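Local atomic coordinates of Lin1889 protein (Listeria innocua Clip11262, PDB entry 3B57), a protein that is of unknown function but binds a magnesium ion and, as a member of the HD-domain family, may be a metal-dependent phosphohydrolase. Residues M1-I6 against D47-E52; L8-W13 against A54-D59; T75-M80 against K92-I97; D126-I131 against T179-K184. All coordinates share one frame; numbering follows the deposited sequence.

Contact 1. Residues M1-I6 against D47-E52; sequences MNKEEI and DLFTIE
F49 and K3 owe their meeting to their first torsions: F49 carries CG anti to its backbone N (chi1 176°), while K3 carries CG beside the backbone N (chi1 -77°) and then runs fully extended. The lysine chain therefore passes over one face of the phenyl ring. Its CG stands 3.7 Å from the ring centroid, close to the ring normal, which makes a CH-pi contact, and CE continues on to lie 3.7 Å from F49 CB. A long aliphatic chain suits this place because it can shield an aromatic face and still deliver its ammonium group to the periphery. I6, buried on the same helix, comes to the edge of the ring near its plane, with CG2 4.1 Å from F49 CZ. The selenomethionine M1 places SE 5.1 Å from the F49 centroid in an oblique Met-aromatic contact, though this residue is poorly ordered. The segments are the first turns of helices 3-15 and 48-57, and both begin with a side-chain N-cap. N2 OD1 accepts from E5 N at 2.9 Å, and D47 OD1 accepts from T50 N at 3.0 Å. Asparagine and aspartate suit these positions because their short side chains can receive amide hydrogens of a first turn. I85, in the loop before helix 87-100, also packs on F49. K3 NZ lies 4.4 Å from D47 OD1, beyond a salt bridge, so any attraction between them is probably modest; the contact relies chiefly on apolar and CH-pi packing around one ring, with polar chemistry spent on starting each helix.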
loop_
_atom_site.group_PDB
_atom_site.type_symbol
_atom_site.label_atom_id
_atom_site.label_comp_id
_atom_site.label_asym_id
_atom_site.label_seq_id
_atom_site.Cartn_x
_atom_site.Cartn_y
_atom_site.Cartn_z
HETATM N N MSE A 1 39.957 17.259 8.275
HETATM C CA MSE A 1 38.915 16.298 7.818
HETATM C C MSE A 1 38.347 16.703 6.462
HETATM O O MSE A 1 38.045 17.877 6.236
HETATM C CB MSE A 1 37.780 16.233 8.841
HETATM C CG MSE A 1 37.207 17.597 9.208
HETATM SE SE MSE A 1 35.341 17.563 9.800
HETATM C CE MSE A 1 34.644 18.897 8.604
ATOM N N ASN A 2 38.202 15.729 5.562
ATOM C CA ASN A 2 37.655 15.986 4.228
ATOM C C ASN A 2 36.168 15.640 4.221
ATOM O O ASN A 2 35.785 14.473 4.118
ATOM C CB ASN A 2 38.392 15.152 3.172
ATOM C CG ASN A 2 38.003 15.534 1.749
ATOM O OD1 ASN A 2 36.847 15.387 1.343
ATOM N ND2 ASN A 2 38.971 16.031 0.985
ATOM N N LYS A 3 35.337 16.669 4.333
ATOM C CA LYS A 3 33.893 16.498 4.365
ATOM C C LYS A 3 33.337 15.655 3.233
ATOM O O LYS A 3 32.597 14.708 3.470
ATOM C CB LYS A 3 33.202 17.861 4.366
ATOM C CG LYS A 3 33.218 18.562 5.708
ATOM C CD LYS A 3 32.559 19.928 5.621
ATOM C CE LYS A 3 32.394 20.562 6.996
ATOM N NZ LYS A 3 31.825 21.943 6.933
ATOM N N GLU A 4 33.692 15.996 2.004
ATOM C CA GLU A 4 33.179 15.260 0.857
ATOM C C GLU A 4 33.467 13.773 0.972
ATOM O O GLU A 4 32.636 12.933 0.614
ATOM C CB GLU A 4 33.789 15.786 -0.436
ATOM C CG GLU A 4 33.046 15.341 -1.681
ATOM C CD GLU A 4 33.875 15.505 -2.932
ATOM O OE1 GLU A 4 34.521 16.572 -3.074
ATOM O OE2 GLU A 4 33.874 14.572 -3.773
ATOM N N GLU A 5 34.651 13.450 1.476
ATOM C CA GLU A 5 35.044 12.058 1.629
ATOM C C GLU A 5 34.317 11.349 2.770
ATOM O O GLU A 5 33.853 10.217 2.603
ATOM C CB GLU A 5 36.556 11.962 1.833
ATOM C CG GLU A 5 37.308 11.517 0.583
ATOM C CD GLU A 5 36.721 10.240 -0.026
ATOM O OE1 GLU A 5 36.145 9.418 0.728
ATOM O OE2 GLU A 5 36.850 10.057 -1.257
ATOM N N ILE A 6 34.234 12.019 3.921
ATOM C CA ILE A 6 33.565 11.478 5.099
ATOM C C ILE A 6 32.124 11.127 4.752
ATOM O O ILE A 6 31.625 10.060 5.116
ATOM C CB ILE A 6 33.558 12.497 6.261
ATOM C CG1 ILE A 6 34.989 12.810 6.691
ATOM C CG2 ILE A 6 32.772 11.942 7.449
ATOM C CD1 ILE A 6 35.075 13.662 7.946
ATOM N N ASP A 47 24.022 23.880 8.571
ATOM C CA ASP A 47 25.297 23.191 8.323
ATOM C C ASP A 47 25.004 21.924 7.515
ATOM O O ASP A 47 24.652 20.880 8.077
ATOM C CB ASP A 47 25.953 22.810 9.666
ATOM C CG ASP A 47 27.414 22.341 9.524
ATOM O OD1 ASP A 47 27.731 21.610 8.546
ATOM O OD2 ASP A 47 28.236 22.692 10.419
ATOM N N LEU A 48 25.169 22.015 6.201
ATOM C CA LEU A 48 24.906 20.889 5.312
ATOM C C LEU A 48 25.621 19.592 5.710
ATOM O O LEU A 48 25.064 18.496 5.599
ATOM C CB LEU A 48 25.276 21.273 3.873
ATOM C CG LEU A 48 25.008 20.271 2.746
ATOM C CD1 LEU A 48 23.535 19.870 2.729
ATOM C CD2 LEU A 48 25.404 20.896 1.427
ATOM N N PHE A 49 26.859 19.714 6.173
ATOM C CA PHE A 49 27.633 18.543 6.573
ATOM C C PHE A 49 27.061 17.924 7.835
ATOM O O PHE A 49 27.001 16.703 7.989
ATOM C CB PHE A 49 29.091 18.935 6.810
ATOM C CG PHE A 49 29.939 17.816 7.322
ATOM C CD1 PHE A 49 30.370 17.802 8.644
ATOM C CD2 PHE A 49 30.297 16.765 6.486
ATOM C CE1 PHE A 49 31.147 16.756 9.130
ATOM C CE2 PHE A 49 31.073 15.716 6.960
ATOM C CZ PHE A 49 31.500 15.711 8.289
ATOM N N THR A 50 26.648 18.783 8.746
ATOM C CA THR A 50 26.086 18.318 9.988
ATOM C C THR A 50 24.742 17.610 9.732
ATOM O O THR A 50 24.410 16.621 10.399
ATOM C CB THR A 50 25.948 19.516 10.945
ATOM O OG1 THR A 50 26.805 19.308 12.071
ATOM C CG2 THR A 50 24.520 19.711 11.407
ATOM N N ILE A 51 24.005 18.117 8.738
ATOM C CA ILE A 51 22.693 17.606 8.313
ATOM C C ILE A 51 22.814 16.295 7.544
ATOM O O ILE A 51 22.144 15.313 7.852
ATOM C CB ILE A 51 21.980 18.652 7.391
ATOM C CG1 ILE A 51 21.529 19.859 8.232
ATOM C CG2 ILE A 51 20.818 18.006 6.623
ATOM C CD1 ILE A 51 21.157 21.090 7.421
ATOM N N GLU A 52 23.677 16.299 6.536
ATOM C CA GLU A 52 23.897 15.135 5.691
ATOM C C GLU A 52 24.232 13.850 6.471
ATOM O O GLU A 52 23.776 12.769 6.098
ATOM C CB GLU A 52 25.008 15.457 4.694
ATOM C CG GLU A 52 24.762 14.929 3.311
ATOM C CD GLU A 52 25.301 15.868 2.256
ATOM O OE1 GLU A 52 25.031 17.086 2.397
ATOM O OE2 GLU A 52 25.969 15.402 1.291
#

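Contact 2. Residues L8-W13 against A54-D59; sequences LSAKNW and AALFHD
F57 reaches A10 and W13 with the far end of its ring. Its CB leaves the backbone across the line between the helices, and CG stands beside the backbone N (chi1 -60°), a setting that swings the ring toward helix 3-15. At the level of CG the neighbour is L76 of helix 71-82. Farther out, CE1 comes 3.8 Å from A10 CB and 3.9 Å from W13 CE3. The tip, CZ, lies 3.5 Å from A10 CB and 4.1 Å from W13 CZ3. Both partners approach the phenyl ring obliquely, and the six-membered ring of W13 is turned 73° against it. Alanine suits its place because a methyl group alone fills the short gap between its own helix and the phenylalanine tip. The second segment ends in the histidine-aspartate pair that gives the HD domain its name: H58 and D59 bind magnesium together with H29 and D123. These ligands follow directly on F57 but take no part in the contact with 8-13. L56 and F57, the two residues just before the histidine, give the segment its apolar contact with helix 3-15. L56 supplies the other half of it. Its CD1 rests against the backbone of K11, 3.8 Å from CA, and also 4.3 Å from A10 CB. K11 adds only the root of its side chain here: CB lies 4.1 Å from L56 CD1, while CG, anti to the backbone N (chi1 -156°), carries the amino group away from the leucine. I30 and W34 of helix 27-44 pack against the same leucine.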
loop_
_atom_site.group_PDB
_atom_site.type_symbol
_atom_site.label_atom_id
_atom_site.label_comp_id
_atom_site.label_asym_id
_atom_site.label_seq_id
_atom_site.Cartn_x
_atom_site.Cartn_y
_atom_site.Cartn_z
ATOM N N LEU A 8 30.917 10.424 1.848
ATOM C CA LEU A 8 30.949 9.274 0.955
ATOM C C LEU A 8 31.106 7.974 1.736
ATOM O O LEU A 8 30.446 6.972 1.447
ATOM C CB LEU A 8 32.111 9.405 -0.021
ATOM C CG LEU A 8 31.898 8.627 -1.311
ATOM C CD1 LEU A 8 31.056 9.491 -2.247
ATOM C CD2 LEU A 8 33.237 8.289 -1.948
ATOM N N SER A 9 32.001 8.004 2.718
ATOM C CA SER A 9 32.282 6.856 3.565
ATOM C C SER A 9 31.036 6.452 4.354
ATOM O O SER A 9 30.640 5.287 4.368
ATOM C CB SER A 9 33.429 7.211 4.515
ATOM O OG SER A 9 33.670 6.177 5.459
ATOM N N ALA A 10 30.425 7.433 5.011
ATOM C CA ALA A 10 29.219 7.203 5.793
ATOM C C ALA A 10 28.162 6.599 4.880
ATOM O O ALA A 10 27.469 5.651 5.244
ATOM C CB ALA A 10 28.718 8.517 6.377
ATOM N N LYS A 11 28.054 7.155 3.684
ATOM C CA LYS A 11 27.088 6.681 2.710
ATOM C C LYS A 11 27.322 5.203 2.405
ATOM O O LYS A 11 26.405 4.395 2.519
ATOM C CB LYS A 11 27.200 7.526 1.442
ATOM C CG LYS A 11 25.971 7.579 0.564
ATOM C CD LYS A 11 26.097 8.773 -0.372
ATOM C CE LYS A 11 25.695 8.446 -1.800
ATOM N NZ LYS A 11 26.353 9.401 -2.748
ATOM N N ASN A 12 28.549 4.846 2.038
ATOM C CA ASN A 12 28.867 3.453 1.714
ATOM C C ASN A 12 28.749 2.500 2.899
ATOM O O ASN A 12 28.474 1.314 2.720
ATOM C CB ASN A 12 30.269 3.360 1.102
ATOM C CG ASN A 12 30.282 3.748 -0.369
ATOM O OD1 ASN A 12 29.842 2.985 -1.233
ATOM N ND2 ASN A 12 30.770 4.947 -0.657
ATOM N N TRP A 13 28.948 3.024 4.103
ATOM C CA TRP A 13 28.849 2.225 5.316
ATOM C C TRP A 13 27.382 1.883 5.605
ATOM O O TRP A 13 27.055 0.725 5.840
ATOM C CB TRP A 13 29.490 2.984 6.488
ATOM C CG TRP A 13 29.426 2.278 7.812
ATOM C CD1 TRP A 13 29.437 0.938 8.017
ATOM C CD2 TRP A 13 29.363 2.883 9.114
ATOM N NE1 TRP A 13 29.380 0.660 9.364
ATOM C CE2 TRP A 13 29.335 1.836 10.060
ATOM C CE3 TRP A 13 29.330 4.206 9.572
ATOM C CZ2 TRP A 13 29.270 2.067 11.440
ATOM C CZ3 TRP A 13 29.267 4.438 10.946
ATOM C CH2 TRP A 13 29.237 3.370 11.862
ATOM N N ALA A 54 23.693 13.402 9.965
ATOM C CA ALA A 54 22.635 13.054 10.889
ATOM C C ALA A 54 21.567 12.327 10.082
ATOM O O ALA A 54 21.002 11.346 10.549
ATOM C CB ALA A 54 22.065 14.294 11.545
ATOM N N ALA A 55 21.312 12.786 8.858
ATOM C CA ALA A 55 20.306 12.154 8.005
ATOM C C ALA A 55 20.663 10.712 7.673
ATOM O O ALA A 55 19.803 9.836 7.692
ATOM C CB ALA A 55 20.139 12.935 6.720
ATOM N N LEU A 56 21.927 10.475 7.348
ATOM C CA LEU A 56 22.370 9.138 7.014
ATOM C C LEU A 56 22.437 8.193 8.214
ATOM O O LEU A 56 22.317 6.982 8.037
ATOM C CB LEU A 56 23.725 9.190 6.322
ATOM C CG LEU A 56 23.702 9.731 4.900
ATOM C CD1 LEU A 56 25.083 9.559 4.296
ATOM C CD2 LEU A 56 22.684 8.979 4.056
ATOM N N PHE A 57 22.624 8.729 9.422
ATOM C CA PHE A 57 22.697 7.889 10.621
ATOM C C PHE A 57 21.424 7.943 11.460
ATOM O O PHE A 57 21.336 7.265 12.479
ATOM C CB PHE A 57 23.870 8.294 11.537
ATOM C CG PHE A 57 25.229 8.192 10.897
ATOM C CD1 PHE A 57 25.483 7.257 9.909
ATOM C CD2 PHE A 57 26.262 9.039 11.296
ATOM C CE1 PHE A 57 26.752 7.169 9.323
ATOM C CE2 PHE A 57 27.535 8.958 10.714
ATOM C CZ PHE A 57 27.779 8.024 9.726
ATOM N N HIS A 58 20.439 8.734 11.044
ATOM C CA HIS A 58 19.209 8.870 11.822
ATOM C C HIS A 58 18.522 7.548 12.100
ATOM O O HIS A 58 17.716 7.440 13.022
ATOM C CB HIS A 58 18.223 9.813 11.116
ATOM C CG HIS A 58 17.383 9.161 10.055
ATOM N ND1 HIS A 58 17.910 8.641 8.892
ATOM C CD2 HIS A 58 16.042 8.982 9.970
ATOM C CE1 HIS A 58 16.932 8.173 8.135
ATOM N NE2 HIS A 58 15.789 8.367 8.767
ATOM N N ASP A 59 18.866 6.540 11.309
ATOM C CA ASP A 59 18.246 5.234 11.441
ATOM C C ASP A 59 19.264 4.133 11.671
ATOM O O ASP A 59 19.345 3.184 10.895
ATOM C CB ASP A 59 17.453 4.927 10.174
ATOM C CG ASP A 59 16.064 4.433 10.470
ATOM O OD1 ASP A 59 15.936 3.505 11.307
ATOM O OD2 ASP A 59 15.109 4.972 9.857
#

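Contact 3. Residues T75-M80 against K92-I97; sequences TLINWM and KIIRII
M80 puts its CG in the plane of the W79 indole, at the ring edge, while W13 of helix 3-15 stacks on that indole and K83 makes a cation-pi contact with it. The tryptophan thus serves helix 3-15, and the meeting of the two segments here is wholly apolar. It belongs to an antiparallel helical hairpin of the HD domain: helices 71-82 and 87-100 are joined by a short loop, and their axes run at 151° to each other, 11.3 Å apart in these segments. Across this distance the gap is bridged by isoleucine, leucine and methionine side chains, which are long enough to meet midway. M80, a selenomethionine, crosses obliquely between two isoleucines. Its SE lies 3.8 Å from I93 CD1, and the bend at its last torsion (chi3 -90°) turns CE toward I94, 4.1 Å from CG1. I94 extends to I77, where the two chains meet at about a right angle and I94 CD1 packs on both CG1 and CD1 of the partner. I93 also packs on L53 of helix 48-57, tying the hairpin to the rest of the domain. Toward the metal-site end of helix 87-100, L76 and I97 reach for each other tip to tip, their CD1 atoms 4.1 Å apart.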
loop_
_atom_site.group_PDB
_atom_site.type_symbol
_atom_site.label_atom_id
_atom_site.label_comp_id
_atom_site.label_asym_id
_atom_site.label_seq_id
_atom_site.Cartn_x
_atom_site.Cartn_y
_atom_site.Cartn_z
ATOM N N THR A 75 28.997 3.559 18.802
ATOM C CA THR A 75 29.693 3.098 17.599
ATOM C C THR A 75 29.843 4.240 16.596
ATOM O O THR A 75 30.897 4.412 15.978
ATOM C CB THR A 75 28.929 1.953 16.932
ATOM O OG1 THR A 75 28.856 0.846 17.838
ATOM C CG2 THR A 75 29.626 1.518 15.653
ATOM N N LEU A 76 28.774 5.013 16.436
ATOM C CA LEU A 76 28.803 6.146 15.528
ATOM C C LEU A 76 29.854 7.144 16.008
ATOM O O LEU A 76 30.735 7.553 15.241
ATOM C CB LEU A 76 27.429 6.833 15.460
ATOM C CG LEU A 76 26.306 6.135 14.682
ATOM C CD1 LEU A 76 25.010 6.932 14.781
ATOM C CD2 LEU A 76 26.722 5.980 13.232
ATOM N N ILE A 77 29.772 7.534 17.279
ATOM C CA ILE A 77 30.736 8.491 17.808
ATOM C C ILE A 77 32.140 8.035 17.436
ATOM O O ILE A 77 32.940 8.804 16.897
ATOM C CB ILE A 77 30.633 8.629 19.333
ATOM C CG1 ILE A 77 29.182 8.901 19.721
ATOM C CG2 ILE A 77 31.515 9.778 19.796
ATOM C CD1 ILE A 77 28.949 9.132 21.191
ATOM N N ASN A 78 32.422 6.770 17.706
ATOM C CA ASN A 78 33.714 6.196 17.385
ATOM C C ASN A 78 34.064 6.415 15.925
ATOM O O ASN A 78 35.086 7.019 15.597
ATOM C CB ASN A 78 33.693 4.707 17.685
ATOM C CG ASN A 78 34.686 4.336 18.732
ATOM O OD1 ASN A 78 35.856 4.105 18.431
ATOM N ND2 ASN A 78 34.240 4.311 19.990
ATOM N N TRP A 79 33.202 5.916 15.050
ATOM C CA TRP A 79 33.414 6.056 13.623
ATOM C C TRP A 79 33.672 7.530 13.303
ATOM O O TRP A 79 34.493 7.849 12.448
ATOM C CB TRP A 79 32.182 5.561 12.857
ATOM C CG TRP A 79 32.362 5.546 11.371
ATOM C CD1 TRP A 79 32.859 4.528 10.618
ATOM C CD2 TRP A 79 32.112 6.629 10.468
ATOM N NE1 TRP A 79 32.940 4.909 9.299
ATOM C CE2 TRP A 79 32.489 6.196 9.182
ATOM C CE3 TRP A 79 31.607 7.924 10.626
ATOM C CZ2 TRP A 79 32.378 7.022 8.052
ATOM C CZ3 TRP A 79 31.498 8.742 9.506
ATOM C CH2 TRP A 79 31.883 8.288 8.237
HETATM N N MSE A 80 32.992 8.431 14.003
HETATM C CA MSE A 80 33.172 9.854 13.733
HETATM C C MSE A 80 34.442 10.477 14.303
HETATM O O MSE A 80 35.035 11.372 13.686
HETATM C CB MSE A 80 31.965 10.647 14.218
HETATM C CG MSE A 80 30.726 10.431 13.392
HETATM SE SE MSE A 80 29.364 11.716 13.810
HETATM C CE MSE A 80 28.447 10.790 15.227
ATOM N N LYS A 92 26.486 17.803 17.924
ATOM C CA LYS A 92 25.328 18.276 17.165
ATOM C C LYS A 92 24.663 17.147 16.367
ATOM O O LYS A 92 23.446 16.935 16.457
ATOM C CB LYS A 92 25.733 19.401 16.207
ATOM C CG LYS A 92 26.125 20.705 16.877
ATOM C CD LYS A 92 26.074 21.870 15.879
ATOM C CE LYS A 92 26.402 23.208 16.544
ATOM N NZ LYS A 92 27.822 23.250 17.005
ATOM N N ILE A 93 25.469 16.429 15.588
ATOM C CA ILE A 93 24.976 15.324 14.778
ATOM C C ILE A 93 24.175 14.345 15.638
ATOM O O ILE A 93 23.077 13.927 15.262
ATOM C CB ILE A 93 26.151 14.595 14.070
ATOM C CG1 ILE A 93 26.725 15.500 12.983
ATOM C CG2 ILE A 93 25.683 13.284 13.456
ATOM C CD1 ILE A 93 27.909 14.919 12.268
ATOM N N ILE A 94 24.703 13.987 16.801
ATOM C CA ILE A 94 23.969 13.072 17.656
ATOM C C ILE A 94 22.705 13.722 18.212
ATOM O O ILE A 94 21.644 13.098 18.225
ATOM C CB ILE A 94 24.858 12.533 18.792
ATOM C CG1 ILE A 94 25.748 11.431 18.225
ATOM C CG2 ILE A 94 24.009 11.996 19.931
ATOM C CD1 ILE A 94 26.454 10.650 19.265
ATOM N N ARG A 95 22.812 14.973 18.658
ATOM C CA ARG A 95 21.655 15.697 19.192
ATOM C C ARG A 95 20.521 15.693 18.159
ATOM O O ARG A 95 19.348 15.560 18.515
ATOM C CB ARG A 95 22.043 17.144 19.533
ATOM C CG ARG A 95 22.853 17.297 20.831
ATOM C CD ARG A 95 23.361 18.739 21.043
ATOM N NE ARG A 95 22.321 19.745 20.813
ATOM C CZ ARG A 95 21.181 19.828 21.497
ATOM N NH1 ARG A 95 20.921 18.963 22.473
ATOM N NH2 ARG A 95 20.292 20.771 21.195
ATOM N N ILE A 96 20.887 15.833 16.884
ATOM C CA ILE A 96 19.924 15.837 15.787
ATOM C C ILE A 96 19.226 14.488 15.687
ATOM O O ILE A 96 17.996 14.411 15.681
ATOM C CB ILE A 96 20.613 16.125 14.439
ATOM C CG1 ILE A 96 21.190 17.536 14.452
ATOM C CG2 ILE A 96 19.620 15.947 13.290
ATOM C CD1 ILE A 96 21.994 17.882 13.219
ATOM N N ILE A 97 20.016 13.425 15.611
ATOM C CA ILE A 97 19.460 12.091 15.505
ATOM C C ILE A 97 18.430 11.833 16.602
ATOM O O ILE A 97 17.450 11.119 16.386
ATOM C CB ILE A 97 20.575 11.034 15.557
ATOM C CG1 ILE A 97 21.524 11.238 14.376
ATOM C CG2 ILE A 97 19.981 9.648 15.501
ATOM C CD1 ILE A 97 22.617 10.206 14.271
#

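Contact 4. Residues D126-I131 against T179-K184; sequences DAIGAI and TIAKEK
This is a buried contact in which the extended side chain of K184 lies along the backbone of I128 and G129, joining the turn after helix 114-125, close to the metal site of this HD-domain fold, to helix 182-198. The first segment follows helix 114-125, which carries the magnesium ligand D123, and leads into helix 129-140. G129 suits its place chiefly because its phi of 73° is easily adopted by glycine; K184 CB packs against its CA, 3.4 Å away, on the side toward which a CB would point. From there the lysine chain, extended beyond CG, crosses I128 at about a right angle, with CD 3.9 Å from I128 CG1. Lysine suits this position because its methylenes pack against apolar atoms while its ammonium group can reach polar partners at the far end. NZ is hydrogen-bonded to L125 O and forms a salt bridge with E198 of the second subunit, whose carboxylate also accepts from A130 N. One buried charge thus links two helices of its own chain to the dimer partner. D126 OD2 stands 4.2 Å from NZ, too far for a salt bridge, though the nearby negative charge may add some stabilisation. The stronger polar partners of D126 lie in the other direction: OD1 is hydrogen-bonded to H29 ND1 and pairs with R32, consistent with a second-shell part in orienting H29. Beside the lysine, I128 sets CG1 between its backbone N and carbonyl carbon (chi1 68°), a torsion that aims CD1 at the second segment, 4.2 Å from A181 CB.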
loop_
_atom_site.group_PDB
_atom_site.type_symbol
_atom_site.label_atom_id
_atom_site.label_comp_id
_atom_site.label_asym_id
_atom_site.label_seq_id
_atom_site.Cartn_x
_atom_site.Cartn_y
_atom_site.Cartn_z
ATOM N N ASP A 126 9.003 11.551 4.198
ATOM C CA ASP A 126 9.026 10.237 3.562
ATOM C C ASP A 126 7.970 9.267 4.117
ATOM O O ASP A 126 7.906 8.100 3.703
ATOM C CB ASP A 126 10.407 9.606 3.699
ATOM C CG ASP A 126 10.704 8.629 2.577
ATOM O OD1 ASP A 126 11.122 7.490 2.894
ATOM O OD2 ASP A 126 10.536 9.007 1.383
ATOM N N ALA A 127 7.139 9.763 5.032
ATOM C CA ALA A 127 6.107 8.964 5.661
ATOM C C ALA A 127 4.764 9.188 5.003
ATOM O O ALA A 127 3.851 8.381 5.165
ATOM C CB ALA A 127 6.028 9.308 7.146
ATOM N N ILE A 128 4.652 10.285 4.262
ATOM C CA ILE A 128 3.407 10.640 3.581
ATOM C C ILE A 128 3.607 10.591 2.077
ATOM O O ILE A 128 4.686 10.243 1.610
ATOM C CB ILE A 128 2.942 12.066 3.949
ATOM C CG1 ILE A 128 3.927 13.095 3.373
ATOM C CG2 ILE A 128 2.840 12.194 5.458
ATOM C CD1 ILE A 128 3.672 14.523 3.779
ATOM N N GLY A 129 2.571 10.961 1.325
ATOM C CA GLY A 129 2.646 10.929 -0.125
ATOM C C GLY A 129 2.605 9.504 -0.651
ATOM O O GLY A 129 2.308 8.572 0.093
ATOM N N ALA A 130 2.913 9.315 -1.929
ATOM C CA ALA A 130 2.880 7.975 -2.501
ATOM C C ALA A 130 3.712 6.982 -1.685
ATOM O O ALA A 130 3.257 5.867 -1.419
ATOM C CB ALA A 130 3.363 8.011 -3.936
ATOM N N ILE A 131 4.921 7.393 -1.286
ATOM C CA ILE A 131 5.833 6.552 -0.489
ATOM C C ILE A 131 5.167 6.181 0.829
ATOM O O ILE A 131 5.271 5.043 1.306
ATOM C CB ILE A 131 7.140 7.294 -0.135
ATOM C CG1 ILE A 131 7.628 8.084 -1.342
ATOM C CG2 ILE A 131 8.224 6.291 0.277
ATOM C CD1 ILE A 131 8.648 9.171 -0.974
ATOM N N THR A 179 6.085 22.824 1.186
ATOM C CA THR A 179 5.718 22.884 -0.214
ATOM C C THR A 179 6.118 21.593 -0.907
ATOM O O THR A 179 5.480 21.195 -1.870
ATOM C CB THR A 179 6.312 24.146 -0.949
ATOM O OG1 THR A 179 7.651 23.885 -1.366
ATOM C CG2 THR A 179 6.300 25.365 -0.029
ATOM N N ILE A 180 7.154 20.908 -0.432
ATOM C CA ILE A 180 7.485 19.655 -1.105
ATOM C C ILE A 180 6.592 18.566 -0.557
ATOM O O ILE A 180 6.722 17.393 -0.898
ATOM C CB ILE A 180 8.977 19.253 -0.984
ATOM C CG1 ILE A 180 9.430 19.171 0.462
ATOM C CG2 ILE A 180 9.809 20.268 -1.713
ATOM C CD1 ILE A 180 10.958 19.245 0.597
ATOM N N ALA A 181 5.654 18.980 0.278
ATOM C CA ALA A 181 4.711 18.053 0.863
ATOM C C ALA A 181 3.370 18.225 0.163
ATOM O O ALA A 181 2.498 17.365 0.255
ATOM C CB ALA A 181 4.563 18.335 2.347
ATOM N N LYS A 182 3.207 19.342 -0.542
ATOM C CA LYS A 182 1.957 19.623 -1.229
ATOM C C LYS A 182 1.558 18.506 -2.185
ATOM O O LYS A 182 0.512 17.883 -2.006
ATOM C CB LYS A 182 2.035 20.955 -1.983
ATOM C CG LYS A 182 0.684 21.419 -2.557
ATOM C CD LYS A 182 0.746 22.826 -3.156
ATOM C CE LYS A 182 1.250 23.847 -2.134
ATOM N NZ LYS A 182 1.379 25.217 -2.723
ATOM N N GLU A 183 2.373 18.245 -3.201
ATOM C CA GLU A 183 2.036 17.174 -4.139
ATOM C C GLU A 183 1.737 15.865 -3.412
ATOM O O GLU A 183 0.859 15.100 -3.823
ATOM C CB GLU A 183 3.171 16.936 -5.121
ATOM C CG GLU A 183 3.374 18.056 -6.086
ATOM C CD GLU A 183 3.615 17.533 -7.479
ATOM O OE1 GLU A 183 4.510 16.672 -7.632
ATOM O OE2 GLU A 183 2.911 17.977 -8.415
ATOM N N LYS A 184 2.469 15.612 -2.331
ATOM C CA LYS A 184 2.277 14.401 -1.555
ATOM C C LYS A 184 0.921 14.402 -0.862
ATOM O O LYS A 184 0.133 13.475 -1.040
ATOM C CB LYS A 184 3.392 14.244 -0.521
ATOM C CG LYS A 184 4.762 13.955 -1.120
ATOM C CD LYS A 184 5.739 13.463 -0.058
ATOM C CE LYS A 184 7.000 12.890 -0.680
ATOM N NZ LYS A 184 7.623 11.840 0.190
#

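Contacts 1 and 2 are successive stages of one interface, helix 3-15 against helix 48-57, with centres 10 Å apart. Contact 3 adds the hairpin of helices 71-82 and 87-100 to it: W79 packs on S9, and I96 on T50 and A54. Contact 4 lies across the centre of the chain, 23 Å from contact 2, centre to centre, and touches none of the others. The magnesium site connects the two regions. Contact 2 supplies H58 and D59, the I97 side chain of contact 3 comes within about 9 Å of the ion, and the D126 side chain of contact 4 approaches to about 7 Å.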